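Local coordinates for protein eukaryotic peptide chain release factor GTP-binding subunit (Schizosaccharomyces pombe, PDB 1R5B) that serves as the GTP-binding subunit of the eukaryotic peptide chain release factor, an elongation factor Tu-like protein with a P-loop domain and beta-rich domains, at residues I63-G68 / R73-I78; G157-G162 / K204-K209; S280-K283 / T287-E290. All blocks are in the same frame, centred on the assembly; numbering follows the deposited sequence.

Interaction 1: I63-G68 / R73-I78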
ATOM      1  N   ILE A  63       2.905  19.117  -6.893  1.00 31.49           N
ATOM      2  CA  ILE A  63       3.383  17.804  -6.481  1.00 31.26           C
ATOM      3  C   ILE A  63       4.297  17.288  -7.574  1.00 31.11           C
ATOM      4  O   ILE A  63       5.381  16.844  -7.285  1.00 31.35           O
ATOM      5  CB  ILE A  63       2.224  16.833  -6.200  1.00 31.10           C
ATOM      6  CG1 ILE A  63       1.597  17.161  -4.856  1.00 30.96           C
ATOM      7  CG2 ILE A  63       2.713  15.394  -6.167  1.00 31.56           C
ATOM      8  CD1 ILE A  63       0.301  16.441  -4.592  1.00 31.46           C
ATOM      9  N   LEU A  64       3.888  17.407  -8.831  1.00 31.07           N
ATOM     10  CA  LEU A  64       4.710  16.936  -9.932  1.00 31.11           C
ATOM     11  C   LEU A  64       6.043  17.642  -9.941  1.00 31.31           C
ATOM     12  O   LEU A  64       7.060  17.034 -10.276  1.00 31.19           O
ATOM     13  CB  LEU A  64       4.001  17.134 -11.276  1.00 31.13           C
ATOM     14  CG  LEU A  64       2.796  16.208 -11.478  1.00 31.38           C
ATOM     15  CD1 LEU A  64       1.960  16.624 -12.675  1.00 30.78           C
ATOM     16  CD2 LEU A  64       3.245  14.755 -11.609  1.00 31.21           C
ATOM     17  N   PHE A  65       6.044  18.917  -9.553  1.00 31.41           N
ATOM     18  CA  PHE A  65       7.256  19.723  -9.607  1.00 31.72           C
ATOM     19  C   PHE A  65       8.210  19.368  -8.475  1.00 32.14           C
ATOM     20  O   PHE A  65       9.391  19.129  -8.712  1.00 31.88           O
ATOM     21  CB  PHE A  65       6.919  21.214  -9.546  1.00 31.65           C
ATOM     22  CG  PHE A  65       8.120  22.106  -9.369  1.00 31.30           C
ATOM     23  CD1 PHE A  65       9.214  22.003 -10.223  1.00 30.95           C
ATOM     24  CD2 PHE A  65       8.159  23.052  -8.346  1.00 31.50           C
ATOM     25  CE1 PHE A  65      10.325  22.825 -10.059  1.00 30.56           C
ATOM     26  CE2 PHE A  65       9.269  23.884  -8.185  1.00 31.09           C
ATOM     27  CZ  PHE A  65      10.353  23.759  -9.039  1.00 30.65           C
ATOM     28  N   LEU A  66       7.696  19.339  -7.247  1.00 32.76           N
ATOM     29  CA  LEU A  66       8.533  19.076  -6.072  1.00 33.37           C
ATOM     30  C   LEU A  66       9.090  17.663  -6.066  1.00 33.51           C
ATOM     31  O   LEU A  66      10.118  17.384  -5.451  1.00 33.96           O
ATOM     32  CB  LEU A  66       7.743  19.308  -4.799  1.00 33.41           C
ATOM     33  CG  LEU A  66       7.447  20.782  -4.593  1.00 33.92           C
ATOM     34  CD1 LEU A  66       6.321  20.895  -3.631  1.00 35.08           C
ATOM     35  CD2 LEU A  66       8.656  21.538  -4.083  1.00 34.35           C
ATOM     36  N   THR A  67       8.417  16.794  -6.798  1.00 33.54           N
ATOM     37  CA  THR A  67       8.732  15.389  -6.862  1.00 33.73           C
ATOM     38  C   THR A  67       9.579  15.058  -8.109  1.00 33.52           C
ATOM     39  O   THR A  67       9.842  13.904  -8.395  1.00 33.51           O
ATOM     40  CB  THR A  67       7.376  14.661  -6.818  1.00 33.93           C
ATOM     41  OG1 THR A  67       7.487  13.436  -6.108  1.00 36.89           O
ATOM     42  CG2 THR A  67       6.850  14.300  -8.191  1.00 34.05           C
ATOM     43  N   GLY A  68       9.988  16.085  -8.855  1.00 33.50           N
ATOM     44  CA  GLY A  68      10.917  15.946  -9.966  1.00 33.34           C
ATOM     45  C   GLY A  68      10.387  15.358 -11.268  1.00 33.32           C
ATOM     46  O   GLY A  68      11.172  15.050 -12.162  1.00 33.41           O
ATOM     47  N   ARG A  73       8.707  25.329 -15.768  1.00 27.16           N
ATOM     48  CA  ARG A  73       7.934  25.835 -16.909  1.00 27.15           C
ATOM     49  C   ARG A  73       6.696  24.953 -17.197  1.00 27.40           C
ATOM     50  O   ARG A  73       5.640  25.461 -17.573  1.00 27.23           O
ATOM     51  CB  ARG A  73       8.803  25.973 -18.178  1.00 26.84           C
ATOM     52  CG  ARG A  73       9.593  27.294 -18.282  1.00 26.53           C
ATOM     53  CD  ARG A  73      10.693  27.257 -19.381  1.00 25.59           C
ATOM     54  NE  ARG A  73      10.177  27.576 -20.756  1.00 26.32           N
ATOM     55  CZ  ARG A  73       9.880  28.868 -21.275  1.00 28.47           C
ATOM     56  NH1 ARG A  73      10.002  29.955 -20.505  1.00 29.64           N
ATOM     57  NH2 ARG A  73       9.431  29.053 -22.547  1.00 28.54           N
ATOM     58  N   THR A  74       6.835  23.644 -17.023  1.00 27.77           N
ATOM     59  CA  THR A  74       5.763  22.693 -17.321  1.00 28.43           C
ATOM     60  C   THR A  74       4.663  22.738 -16.251  1.00 29.36           C
ATOM     61  O   THR A  74       3.452  22.569 -16.524  1.00 29.77           O
ATOM     62  CB  THR A  74       6.315  21.265 -17.359  1.00 28.34           C
ATOM     63  OG1 THR A  74       7.235  21.111 -18.446  1.00 28.04           O
ATOM     64  CG2 THR A  74       5.212  20.266 -17.666  1.00 28.53           C
ATOM     65  N   MET A  75       5.106  22.948 -15.022  1.00 30.07           N
ATOM     66  CA  MET A  75       4.219  23.159 -13.906  1.00 30.65           C
ATOM     67  C   MET A  75       3.420  24.444 -14.061  1.00 31.75           C
ATOM     68  O   MET A  75       2.259  24.483 -13.661  1.00 31.63           O
ATOM     69  CB  MET A  75       5.031  23.238 -12.623  1.00 30.63           C
ATOM     70  CG  MET A  75       4.191  23.276 -11.367  1.00 30.99           C
ATOM     71  SD  MET A  75       4.528  24.734 -10.438  1.00 32.70           S
ATOM     72  CE  MET A  75       5.068  24.113  -8.985  1.00 31.90           C
ATOM     73  N   GLU A  76       4.025  25.489 -14.628  1.00 32.57           N
ATOM     74  CA  GLU A  76       3.300  26.721 -14.850  1.00 33.86           C
ATOM     75  C   GLU A  76       2.257  26.425 -15.956  1.00 35.14           C
ATOM     76  O   GLU A  76       1.068  26.930 -15.923  1.00 36.49           O
ATOM     77  CB  GLU A  76       4.273  27.891 -15.210  1.00 33.66           C
ATOM     78  CG  GLU A  76       5.074  28.368 -13.996  1.00 33.27           C
ATOM     79  CD  GLU A  76       6.331  29.145 -14.332  1.00 32.95           C
ATOM     80  OE1 GLU A  76       7.000  28.820 -15.335  1.00 35.09           O
ATOM     81  OE2 GLU A  76       6.647  30.096 -13.589  1.00 33.65           O
ATOM     82  N   LYS A  77       2.709  25.609 -16.935  1.00 35.85           N
ATOM     83  CA  LYS A  77       1.939  25.335 -18.160  1.00 36.47           C
ATOM     84  C   LYS A  77       0.623  24.732 -17.765  1.00 37.10           C
ATOM     85  O   LYS A  77      -0.398  24.953 -18.400  1.00 37.22           O
ATOM     86  CB  LYS A  77       2.696  24.382 -19.095  1.00 36.31           C
ATOM     87  CG  LYS A  77       2.101  24.274 -20.502  1.00 36.26           C
ATOM     88  CD  LYS A  77       2.794  23.183 -21.316  1.00 36.00           C
ATOM     89  CE  LYS A  77       2.043  22.876 -22.611  1.00 36.48           C
ATOM     90  NZ  LYS A  77       2.957  22.645 -23.782  1.00 36.79           N
ATOM     91  N   ILE A  78       0.676  23.979 -16.682  1.00 38.25           N
ATOM     92  CA  ILE A  78      -0.477  23.277 -16.145  1.00 38.97           C
ATOM     93  C   ILE A  78      -1.413  24.212 -15.372  1.00 39.78           C
ATOM     94  O   ILE A  78      -2.627  24.098 -15.487  1.00 39.96           O
ATOM     95  CB  ILE A  78       0.022  22.139 -15.259  1.00 38.95           C
ATOM     96  CG1 ILE A  78       0.614  21.029 -16.137  1.00 38.68           C
ATOM     97  CG2 ILE A  78      -1.092  21.591 -14.383  1.00 39.40           C
ATOM     98  CD1 ILE A  78       1.515  20.094 -15.390  1.00 38.40           C
TER

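Interaction 2: G157-G162 / K204-K209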
ATOM      1  N   GLY A 157     -14.353  33.924   2.822  1.00 34.90           N
ATOM      2  CA  GLY A 157     -15.220  34.096   1.662  1.00 34.77           C
ATOM      3  C   GLY A 157     -15.309  32.849   0.791  1.00 34.60           C
ATOM      4  O   GLY A 157     -16.396  32.340   0.561  1.00 34.54           O
ATOM      5  N   GLU A 158     -14.171  32.339   0.330  1.00 34.39           N
ATOM      6  CA  GLU A 158     -14.155  31.213  -0.614  1.00 34.62           C
ATOM      7  C   GLU A 158     -14.590  29.887   0.035  1.00 33.94           C
ATOM      8  O   GLU A 158     -15.423  29.171  -0.511  1.00 33.57           O
ATOM      9  CB  GLU A 158     -12.759  31.071  -1.235  1.00 35.13           C
ATOM     10  CG  GLU A 158     -12.736  30.490  -2.642  1.00 36.12           C
ATOM     11  CD  GLU A 158     -11.328  30.173  -3.107  1.00 37.52           C
ATOM     12  OE1 GLU A 158     -11.171  29.386  -4.065  1.00 39.85           O
ATOM     13  OE2 GLU A 158     -10.374  30.699  -2.507  1.00 37.81           O
ATOM     14  N   PHE A 159     -14.002  29.580   1.190  1.00 33.51           N
ATOM     15  CA  PHE A 159     -14.388  28.442   2.033  1.00 33.30           C
ATOM     16  C   PHE A 159     -15.883  28.378   2.260  1.00 33.39           C
ATOM     17  O   PHE A 159     -16.533  27.435   1.868  1.00 33.61           O
ATOM     18  CB  PHE A 159     -13.691  28.539   3.398  1.00 32.98           C
ATOM     19  CG  PHE A 159     -14.061  27.447   4.343  1.00 32.12           C
ATOM     20  CD1 PHE A 159     -13.605  26.155   4.130  1.00 31.23           C
ATOM     21  CD2 PHE A 159     -14.860  27.700   5.446  1.00 31.67           C
ATOM     22  CE1 PHE A 159     -13.939  25.130   4.994  1.00 30.86           C
ATOM     23  CE2 PHE A 159     -15.199  26.677   6.319  1.00 31.57           C
ATOM     24  CZ  PHE A 159     -14.736  25.384   6.085  1.00 31.19           C
ATOM     25  N   GLU A 160     -16.401  29.404   2.916  1.00 33.83           N
ATOM     26  CA  GLU A 160     -17.815  29.551   3.233  1.00 33.89           C
ATOM     27  C   GLU A 160     -18.699  29.384   2.015  1.00 33.86           C
ATOM     28  O   GLU A 160     -19.738  28.740   2.097  1.00 33.97           O
ATOM     29  CB  GLU A 160     -18.063  30.931   3.857  1.00 33.71           C
ATOM     30  CG  GLU A 160     -17.753  30.987   5.350  1.00 33.82           C
ATOM     31  CD  GLU A 160     -16.252  31.110   5.702  1.00 33.77           C
ATOM     32  OE1 GLU A 160     -15.367  31.049   4.823  1.00 31.25           O
ATOM     33  OE2 GLU A 160     -15.961  31.301   6.898  1.00 35.29           O
ATOM     34  N   ALA A 161     -18.274  29.947   0.886  1.00 33.78           N
ATOM     35  CA  ALA A 161     -19.088  29.954  -0.328  1.00 33.68           C
ATOM     36  C   ALA A 161     -19.446  28.540  -0.791  1.00 33.74           C
ATOM     37  O   ALA A 161     -20.553  28.310  -1.286  1.00 33.55           O
ATOM     38  CB  ALA A 161     -18.381  30.713  -1.437  1.00 33.59           C
ATOM     39  N   GLY A 162     -18.517  27.600  -0.616  1.00 33.58           N
ATOM     40  CA  GLY A 162     -18.725  26.218  -1.008  1.00 33.68           C
ATOM     41  C   GLY A 162     -19.881  25.517  -0.320  1.00 34.13           C
ATOM     42  O   GLY A 162     -20.408  24.533  -0.855  1.00 33.70           O
ATOM     43  N   LYS A 204      -8.769  25.130  12.449  1.00 34.36           N
ATOM     44  CA  LYS A 204      -9.716  24.458  13.330  1.00 34.65           C
ATOM     45  C   LYS A 204     -11.150  24.787  12.946  1.00 34.17           C
ATOM     46  O   LYS A 204     -12.003  23.907  12.979  1.00 34.43           O
ATOM     47  CB  LYS A 204      -9.490  24.852  14.801  1.00 35.17           C
ATOM     48  CG  LYS A 204      -8.825  23.771  15.653  1.00 37.00           C
ATOM     49  CD  LYS A 204      -9.025  24.037  17.161  1.00 39.64           C
ATOM     50  CE  LYS A 204      -8.522  22.874  18.029  1.00 40.77           C
ATOM     51  NZ  LYS A 204      -7.247  22.283  17.504  1.00 41.55           N
ATOM     52  N   GLU A 205     -11.405  26.045  12.584  1.00 33.26           N
ATOM     53  CA  GLU A 205     -12.734  26.478  12.167  1.00 32.90           C
ATOM     54  C   GLU A 205     -13.154  25.787  10.877  1.00 32.65           C
ATOM     55  O   GLU A 205     -14.292  25.359  10.756  1.00 32.93           O
ATOM     56  CB  GLU A 205     -12.799  28.004  11.975  1.00 32.91           C
ATOM     57  CG  GLU A 205     -14.196  28.519  11.635  1.00 32.66           C
ATOM     58  CD  GLU A 205     -14.216  29.955  11.169  1.00 33.10           C
ATOM     59  OE1 GLU A 205     -13.149  30.471  10.781  1.00 33.55           O
ATOM     60  OE2 GLU A 205     -15.308  30.572  11.188  1.00 33.70           O
ATOM     61  N   CYS A 206     -12.232  25.675   9.928  1.00 32.31           N
ATOM     62  CA  CYS A 206     -12.495  25.029   8.650  1.00 31.86           C
ATOM     63  C   CYS A 206     -12.708  23.528   8.817  1.00 31.85           C
ATOM     64  O   CYS A 206     -13.561  22.946   8.162  1.00 31.43           O
ATOM     65  CB  CYS A 206     -11.345  25.281   7.674  1.00 31.79           C
ATOM     66  SG  CYS A 206     -11.280  26.973   7.040  1.00 30.74           S
ATOM     67  N   VAL A 207     -11.945  22.919   9.715  1.00 31.95           N
ATOM     68  CA  VAL A 207     -12.007  21.480   9.938  1.00 32.10           C
ATOM     69  C   VAL A 207     -13.313  21.131  10.646  1.00 32.08           C
ATOM     70  O   VAL A 207     -14.015  20.238  10.207  1.00 32.30           O
ATOM     71  CB  VAL A 207     -10.789  20.979  10.760  1.00 32.17           C
ATOM     72  CG1 VAL A 207     -11.032  19.582  11.356  1.00 32.64           C
ATOM     73  CG2 VAL A 207      -9.564  20.961   9.889  1.00 32.67           C
ATOM     74  N   ASP A 208     -13.637  21.841  11.722  1.00 31.89           N
ATOM     75  CA  ASP A 208     -14.863  21.589  12.478  1.00 32.09           C
ATOM     76  C   ASP A 208     -16.109  21.713  11.596  1.00 31.54           C
ATOM     77  O   ASP A 208     -17.039  20.923  11.714  1.00 31.05           O
ATOM     78  CB  ASP A 208     -14.986  22.552  13.670  1.00 32.51           C
ATOM     79  CG  ASP A 208     -13.881  22.351  14.712  1.00 34.52           C
ATOM     80  OD1 ASP A 208     -12.960  21.521  14.473  1.00 37.50           O
ATOM     81  OD2 ASP A 208     -13.849  22.986  15.799  1.00 36.00           O
ATOM     82  N   LYS A 209     -16.110  22.699  10.710  1.00 31.13           N
ATOM     83  CA  LYS A 209     -17.223  22.909   9.805  1.00 31.25           C
ATOM     84  C   LYS A 209     -17.293  21.785   8.785  1.00 31.22           C
ATOM     85  O   LYS A 209     -18.372  21.277   8.501  1.00 31.01           O
ATOM     86  CB  LYS A 209     -17.085  24.265   9.103  1.00 31.51           C
ATOM     87  CG  LYS A 209     -18.182  24.590   8.090  1.00 32.87           C
ATOM     88  CD  LYS A 209     -19.532  24.803   8.752  1.00 35.05           C
ATOM     89  CE  LYS A 209     -20.696  24.349   7.864  1.00 37.23           C
ATOM     90  NZ  LYS A 209     -21.054  25.374   6.844  1.00 38.38           N
TER

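Interaction 3: S280-K283 / T287-E290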
ATOM      1  N   SER A 280       2.505 -15.895  13.721  1.00 34.76           N
ATOM      2  CA  SER A 280       2.605 -16.658  14.961  1.00 35.31           C
ATOM      3  C   SER A 280       1.389 -17.499  15.253  1.00 35.63           C
ATOM      4  O   SER A 280       0.330 -17.300  14.672  1.00 35.92           O
ATOM      5  CB  SER A 280       2.846 -15.732  16.143  1.00 35.28           C
ATOM      6  OG  SER A 280       3.982 -14.936  15.904  1.00 35.90           O
ATOM      7  N   LYS A 281       1.571 -18.445  16.169  1.00 35.95           N
ATOM      8  CA  LYS A 281       0.492 -19.289  16.647  1.00 36.28           C
ATOM      9  C   LYS A 281       0.744 -19.599  18.112  1.00 36.40           C
ATOM     10  O   LYS A 281       1.721 -20.259  18.438  1.00 36.63           O
ATOM     11  CB  LYS A 281       0.420 -20.588  15.835  1.00 36.36           C
ATOM     12  CG  LYS A 281      -0.716 -21.524  16.256  1.00 36.74           C
ATOM     13  CD  LYS A 281      -0.768 -22.794  15.412  1.00 37.42           C
ATOM     14  CE  LYS A 281      -1.957 -23.681  15.803  1.00 37.66           C
ATOM     15  NZ  LYS A 281      -1.712 -25.124  15.515  1.00 37.61           N
ATOM     16  N   TYR A 282      -0.115 -19.100  18.993  1.00 36.58           N
ATOM     17  CA  TYR A 282      -0.045 -19.446  20.408  1.00 36.90           C
ATOM     18  C   TYR A 282      -1.446 -19.709  20.967  1.00 37.04           C
ATOM     19  O   TYR A 282      -2.409 -19.806  20.210  1.00 37.06           O
ATOM     20  CB  TYR A 282       0.729 -18.375  21.208  1.00 36.95           C
ATOM     21  CG  TYR A 282       0.317 -16.926  20.990  1.00 37.81           C
ATOM     22  CD1 TYR A 282      -0.490 -16.259  21.915  1.00 38.39           C
ATOM     23  CD2 TYR A 282       0.768 -16.207  19.880  1.00 38.75           C
ATOM     24  CE1 TYR A 282      -0.858 -14.913  21.724  1.00 38.58           C
ATOM     25  CE2 TYR A 282       0.408 -14.863  19.683  1.00 38.80           C
ATOM     26  CZ  TYR A 282      -0.401 -14.227  20.608  1.00 38.72           C
ATOM     27  OH  TYR A 282      -0.752 -12.912  20.412  1.00 39.51           O
ATOM     28  N   LYS A 283      -1.537 -19.875  22.283  1.00 37.33           N
ATOM     29  CA  LYS A 283      -2.797 -20.129  22.975  1.00 37.58           C
ATOM     30  C   LYS A 283      -2.988 -19.069  24.053  1.00 37.61           C
ATOM     31  O   LYS A 283      -2.160 -18.955  24.956  1.00 37.82           O
ATOM     32  CB  LYS A 283      -2.763 -21.515  23.649  1.00 37.61           C
ATOM     33  CG  LYS A 283      -3.104 -22.693  22.727  1.00 37.89           C
ATOM     34  CD  LYS A 283      -4.406 -23.414  23.123  1.00 38.48           C
ATOM     35  CE  LYS A 283      -5.435 -23.394  21.995  1.00 39.23           C
ATOM     36  NZ  LYS A 283      -5.085 -24.302  20.865  1.00 39.46           N
ATOM     37  N   THR A 287      -7.180 -20.724  20.267  1.00 36.33           N
ATOM     38  CA  THR A 287      -6.011 -20.559  19.405  1.00 36.15           C
ATOM     39  C   THR A 287      -5.915 -19.122  18.887  1.00 35.98           C
ATOM     40  O   THR A 287      -6.928 -18.490  18.612  1.00 35.71           O
ATOM     41  CB  THR A 287      -6.068 -21.570  18.237  1.00 36.18           C
ATOM     42  OG1 THR A 287      -5.900 -22.899  18.746  1.00 36.36           O
ATOM     43  CG2 THR A 287      -4.891 -21.401  17.281  1.00 36.23           C
ATOM     44  N   ILE A 288      -4.688 -18.618  18.765  1.00 35.77           N
ATOM     45  CA  ILE A 288      -4.439 -17.254  18.321  1.00 35.78           C
ATOM     46  C   ILE A 288      -3.528 -17.270  17.099  1.00 35.89           C
ATOM     47  O   ILE A 288      -2.503 -17.949  17.102  1.00 35.95           O
ATOM     48  CB  ILE A 288      -3.779 -16.413  19.443  1.00 35.82           C
ATOM     49  CG1 ILE A 288      -4.645 -16.386  20.706  1.00 35.42           C
ATOM     50  CG2 ILE A 288      -3.506 -14.988  18.951  1.00 36.14           C
ATOM     51  CD1 ILE A 288      -6.040 -15.817  20.506  1.00 35.04           C
ATOM     52  N   LEU A 289      -3.896 -16.514  16.066  1.00 35.71           N
ATOM     53  CA  LEU A 289      -3.089 -16.401  14.860  1.00 35.66           C
ATOM     54  C   LEU A 289      -2.743 -14.933  14.640  1.00 35.50           C
ATOM     55  O   LEU A 289      -3.632 -14.110  14.419  1.00 35.44           O
ATOM     56  CB  LEU A 289      -3.845 -16.965  13.659  1.00 35.72           C
ATOM     57  CG  LEU A 289      -4.290 -18.418  13.784  1.00 36.07           C
ATOM     58  CD1 LEU A 289      -5.076 -18.834  12.566  1.00 36.14           C
ATOM     59  CD2 LEU A 289      -3.091 -19.340  13.983  1.00 37.03           C
ATOM     60  N   GLU A 290      -1.452 -14.615  14.719  1.00 35.28           N
ATOM     61  CA  GLU A 290      -0.964 -13.250  14.563  1.00 35.33           C
ATOM     62  C   GLU A 290      -0.384 -13.060  13.176  1.00 34.55           C
ATOM     63  O   GLU A 290       0.191 -13.982  12.614  1.00 34.04           O
ATOM     64  CB  GLU A 290       0.068 -12.900  15.655  1.00 35.70           C
ATOM     65  CG  GLU A 290       1.505 -12.642  15.187  1.00 38.08           C
ATOM     66  CD  GLU A 290       1.850 -11.156  15.059  1.00 41.71           C
ATOM     67  OE1 GLU A 290       2.577 -10.644  15.962  1.00 44.41           O
ATOM     68  OE2 GLU A 290       1.415 -10.501  14.070  1.00 42.48           O
TER

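Interaction 1: I63-G68 / R73-I78
F65 and M75 form a Met-aromatic contact between two consecutive helices, 56-66 and 72-81, in the elongation factor Tu-like GTP-binding domain. The sulfur M75 SD lies 5.2 Å from the centroid of the F65 ring and 41° off the ring normal, an oblique position. The terminal methyl comes nearer: M75 CE approaches F65 CD2 to 3.3 Å and F65 CB to 3.5 Å, so the methyl sits obliquely by CD2 and the CB stem of F65. Both residues hold CG anti to the backbone N (chi1 171° in F65, -172° in M75). M75 then bends at its next two torsions, which folds the methyl back onto the base of the phenylalanine while the rest of the ring extends past the methionine. Their CA atoms, 6.3 Å apart, mark the nearest backbone approach. A second, looser apolar touch is made by the methyl tips of L64 CD1 and I78 CD1 at 4.4 Å. The patch is small and wholly apolar, burying about 148 Å² in all. The first helix ends just beyond it in a Schellman motif, with G68 N bonded to F65 O and M69 N to L64 O, and G68 as the C-prime residue at positive phi; a short link then leads to helix 72-81. There T74 OG1 bonds D71 OD2. I63, pointing away from the second helix, packs on V239 and F116; L64, which meets I78, also touches F116, and this seats the end of helix 56-66 on edge strand 115-117 of the mixed sheet.

Interaction 2: G157-G162 / K204-K209
The F159 ring presents one face to C206, whose sulfur sits almost exactly above the centre of the six carbons: SG is 3.6 Å from the centroid of the F159 ring and only 4° off its normal. This is a Cys sulfur-aromatic contact, and C206 CB adds a CH-pi approach to the same face, 4.1 Å from the centroid. The C206 SG is placed there by a chi1 of -73°, which sets it beside its own backbone N and opposite the carbonyl carbon. F159 in turn carries CG anti to the backbone N (chi1 178°), which takes the ring from the short helix 158-161 toward helix 200-218, F159 CZ reaching 3.4 Å from the backbone O of C206. At the rim the ring is bounded in its own plane: K209 CB lies 4.0 Å from F159 CZ, and the carboxylate carbon of the neighbouring E160 also lies at an edge. K209 bends after CB and forms a cation-pi contact with F163, while F163 meets F159 edge-to-face, so the aromatic pair and the lysine form one cluster. Beside the ring two acidic groups come near each other, E160 OE2 and E205 OE2 at 4.4 Å. R202 NH2 makes salt bridges to both E160 and E205, which probably offsets their mutual repulsion. The contact thus lays helix 158-161, just after strand 147-153 of the mixed sheet, against one side of helix 200-218, where F159 also touches R202 and L210.

Interaction 3: S280-K283 / T287-E290
The ring of Y282 carries I288 over one face, with CG2 of the isoleucine 3.6 Å above the plane and displaced toward the rim; its closest ring atom is CZ, also at 3.6 Å. E290 CB approaches the same ring obliquely and more loosely. Y282 reaches this place because its CG lies between the backbone N and the carbonyl carbon (chi1 49°), which swings the phenol back over the partner strand, while I288 lays CG2 over the ring and CD1, at the end of its other branch, leads off. Y282 and I288 are a hydrogen-bonded antiparallel pair, with Y282 N to I288 O at 3.3 Å and I288 N to Y282 O at 2.9 Å. S280 and E290 form the next such pair, bonded twice at 3.2 Å between S280 N and E290 O and between E290 N and S280 O. S280 CB and OG meet E290 CG on the face that carries Y282. On the opposite face K281 runs extended alongside L289, its CG 3.9 Å from L289 CD2, and its NZ goes on to V346 O. K283 bends at three torsions to bring NZ within 2.7 Å of T287 OG1. The segments run at 155° to each other, as the two arms of a hairpin in the antiparallel sheet, consistent with a beta-barrel domain of elongation factor Tu-like proteins. Chemically, the T287 hydroxyl accepts from K283 NZ and is also bonded to D343 OD2, so the hydroxyl is held between a lysine and an acid; a proton given by the hydroxyl to D343 would be consistent with both bonds, and the nearby carboxylate probably steadies the ammonium.

From the N terminus the three contacts come in series, and none crosses or encloses another. Interaction 1 closes a short link of four residues between two successive helices. Interaction 2 closes a longer excursion of 41 residues, which includes helix 169-178 and strand 184-189. Both belong to the elongation factor Tu-like GTP-binding domain, with centres about 28 Å apart and nearest atoms about 15 Å apart. Interaction 3 closes a three-residue turn of a hairpin in the large antiparallel sheet, its centre about 50 Å from that of interaction 1 and about 48 Å from that of interaction 2. Interactions 1 and 3 join sequence neighbours, whereas interaction 2 brings helix 158-161 to helix 200-218.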